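Local coordinates for protein pilin, type IV (Thermus thermophilus, PDB 4BHR) that is the soluble domain of a type IV pilin, which probably assembles into pili that serve adhesion or secretion, at residues Y10-N13 / V14-A17. Sequence-based numbering, arbitrary orientation.
Sequences YVRN and VATA
Val14 lays its CG2 methyl over one face of the Tyr10 ring, a CH-pi contact 3.8 Å from the ring centroid and 17° off the normal. The ring of Tyr10 reaches along the helix toward the next turn because chi1 (-180°) sets CG opposite the backbone N; the closest ring carbons to CG2 of Val14 are CE2 and CZ, the latter at 3.7 Å. At the end of the ring, Tyr10 OH is hydrogen-bonded to the carbonyl O of Val40, and the Tyr10 side chain also touches Cys36, Pro43 and Pro44. Putting an alanine at Tyr10 would remove the ring and is likely to leave a gap beside the Val14 methyl and the Val40 carbonyl without its phenolic partner. Backbone bonds of the i to i+4 kind run in series: Val14 N to Tyr10 O at 2.8 Å, then Ala15 to Val11, Thr16 to Arg12 and Ala17 to Asn13. These two turns belong to helix 6-20, which packs on the antiparallel sheet in the alpha-beta globular domain of a type IV pilin; Val11 and Ala15 face strands 61-67 and 74-78. On the polar flank, one water joins side chains three residues apart, donating to Asn13 OD1 and lying 2.9 Å from Thr16 OG1. Arg12, bent at chi2 (62°), crosses Thr16 at about a right angle and brings NH1 to 3.1 Å from Thr16 OG1, while its side chain also touches Phe77 and Phe84.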
ATOM      1  N   TYR A  10      -8.566  -3.572  -1.516  1.00 18.90           N
ATOM      2  CA  TYR A  10      -7.284  -4.079  -1.962  1.00 18.54           C
ATOM      3  C   TYR A  10      -6.125  -3.265  -1.359  1.00 18.80           C
ATOM      4  O   TYR A  10      -5.159  -3.844  -0.900  1.00 17.86           O
ATOM      5  CB  TYR A  10      -7.187  -4.035  -3.478  1.00 19.55           C
ATOM      6  CG  TYR A  10      -5.862  -4.565  -4.019  1.00 18.34           C
ATOM      7  CD1 TYR A  10      -5.556  -5.920  -3.967  1.00 17.65           C
ATOM      8  CD2 TYR A  10      -4.922  -3.703  -4.569  1.00 17.49           C
ATOM      9  CE1 TYR A  10      -4.369  -6.403  -4.476  1.00 18.48           C
ATOM     10  CE2 TYR A  10      -3.712  -4.186  -5.071  1.00 18.08           C
ATOM     11  CZ  TYR A  10      -3.451  -5.537  -5.043  1.00 18.29           C
ATOM     12  OH  TYR A  10      -2.267  -6.018  -5.543  1.00 18.05           O
ATOM     13  N   VAL A  11      -6.236  -1.939  -1.379  1.00 18.55           N
ATOM     14  CA  VAL A  11      -5.195  -1.075  -0.815  1.00 16.64           C
ATOM     15  C   VAL A  11      -4.952  -1.356   0.666  1.00 17.41           C
ATOM     16  O   VAL A  11      -3.785  -1.476   1.117  1.00 15.99           O
ATOM     17  CB  VAL A  11      -5.483   0.415  -1.104  1.00 17.99           C
ATOM     18  CG1 VAL A  11      -4.764   1.325  -0.152  1.00 17.95           C
ATOM     19  CG2 VAL A  11      -5.199   0.717  -2.585  1.00 16.56           C
ATOM     20  N   ARG A  12      -6.041  -1.542   1.427  1.00 16.15           N
ATOM     21  CA  ARG A  12      -5.919  -1.755   2.844  1.00 18.19           C
ATOM     22  C   ARG A  12      -5.332  -3.138   3.098  1.00 16.69           C
ATOM     23  O   ARG A  12      -4.529  -3.313   4.014  1.00 17.12           O
ATOM     24  CB  ARG A  12      -7.271  -1.585   3.540  1.00 19.83           C
ATOM     25  CG  ARG A  12      -7.180  -1.626   5.077  1.00 23.31           C
ATOM     26  CD  ARG A  12      -6.336  -0.497   5.610  1.00 22.39           C
ATOM     27  NE  ARG A  12      -6.092  -0.519   7.066  1.00 23.97           N
ATOM     28  CZ  ARG A  12      -5.128  -1.224   7.632  1.00 24.77           C
ATOM     29  NH1 ARG A  12      -4.357  -2.032   6.897  1.00 24.89           N
ATOM     30  NH2 ARG A  12      -4.956  -1.156   8.937  1.00 26.06           N
ATOM     31  N   ASN A  13      -5.747  -4.126   2.289  1.00 16.65           N
ATOM     32  CA  ASN A  13      -5.232  -5.456   2.423  1.00 17.79           C
ATOM     33  C   ASN A  13      -3.732  -5.542   2.045  1.00 15.98           C
ATOM     34  O   ASN A  13      -2.952  -6.257   2.689  1.00 16.87           O
ATOM     35  CB  ASN A  13      -6.097  -6.454   1.632  1.00 19.09           C
ATOM     36  CG  ASN A  13      -7.547  -6.545   2.162  1.00 23.61           C
ATOM     37  OD1 ASN A  13      -7.858  -6.268   3.344  1.00 23.55           O
ATOM     38  ND2 ASN A  13      -8.453  -6.920   1.265  1.00 28.99           N
ATOM     39  N   VAL A  14      -3.312  -4.756   1.051  1.00 15.06           N
ATOM     40  CA  VAL A  14      -1.890  -4.648   0.714  1.00 14.09           C
ATOM     41  C   VAL A  14      -1.135  -4.078   1.898  1.00 13.86           C
ATOM     42  O   VAL A  14      -0.050  -4.550   2.264  1.00 13.17           O
ATOM     43  CB  VAL A  14      -1.658  -3.802  -0.550  1.00 13.59           C
ATOM     44  CG1 VAL A  14      -0.174  -3.440  -0.703  1.00 14.47           C
ATOM     45  CG2 VAL A  14      -2.123  -4.537  -1.786  1.00 15.17           C
ATOM     46  N   ALA A  15      -1.688  -3.037   2.499  1.00 14.62           N
ATOM     47  CA  ALA A  15      -1.035  -2.450   3.683  1.00 14.53           C
ATOM     48  C   ALA A  15      -0.865  -3.440   4.846  1.00 16.55           C
ATOM     49  O   ALA A  15       0.212  -3.546   5.413  1.00 16.28           O
ATOM     50  CB  ALA A  15      -1.787  -1.189   4.134  1.00 14.67           C
ATOM     51  N   THR A  16      -1.910  -4.224   5.135  1.00 16.22           N
ATOM     52  CA  THR A  16      -1.807  -5.343   6.087  1.00 19.04           C
ATOM     53  C   THR A  16      -0.690  -6.325   5.762  1.00 17.58           C
ATOM     54  O   THR A  16       0.111  -6.709   6.660  1.00 18.11           O
ATOM     55  CB  THR A  16      -3.162  -6.071   6.208  1.00 20.78           C
ATOM     56  OG1 THR A  16      -4.104  -5.145   6.733  1.00 20.98           O
ATOM     57  CG2 THR A  16      -3.032  -7.252   7.222  1.00 20.46           C
ATOM     58  N   ALA A  17      -0.596  -6.696   4.477  1.00 18.35           N
ATOM     59  CA  ALA A  17       0.421  -7.619   4.015  1.00 17.82           C
ATOM     60  C   ALA A  17       1.843  -7.061   4.103  1.00 17.94           C
ATOM     61  O   ALA A  17       2.789  -7.788   4.395  1.00 19.08           O
ATOM     62  CB  ALA A  17       0.094  -8.094   2.590  1.00 17.10           C
TER
HETATM   63  O   HOH W   1      -6.827  -5.293   5.823  1.00 33.42           O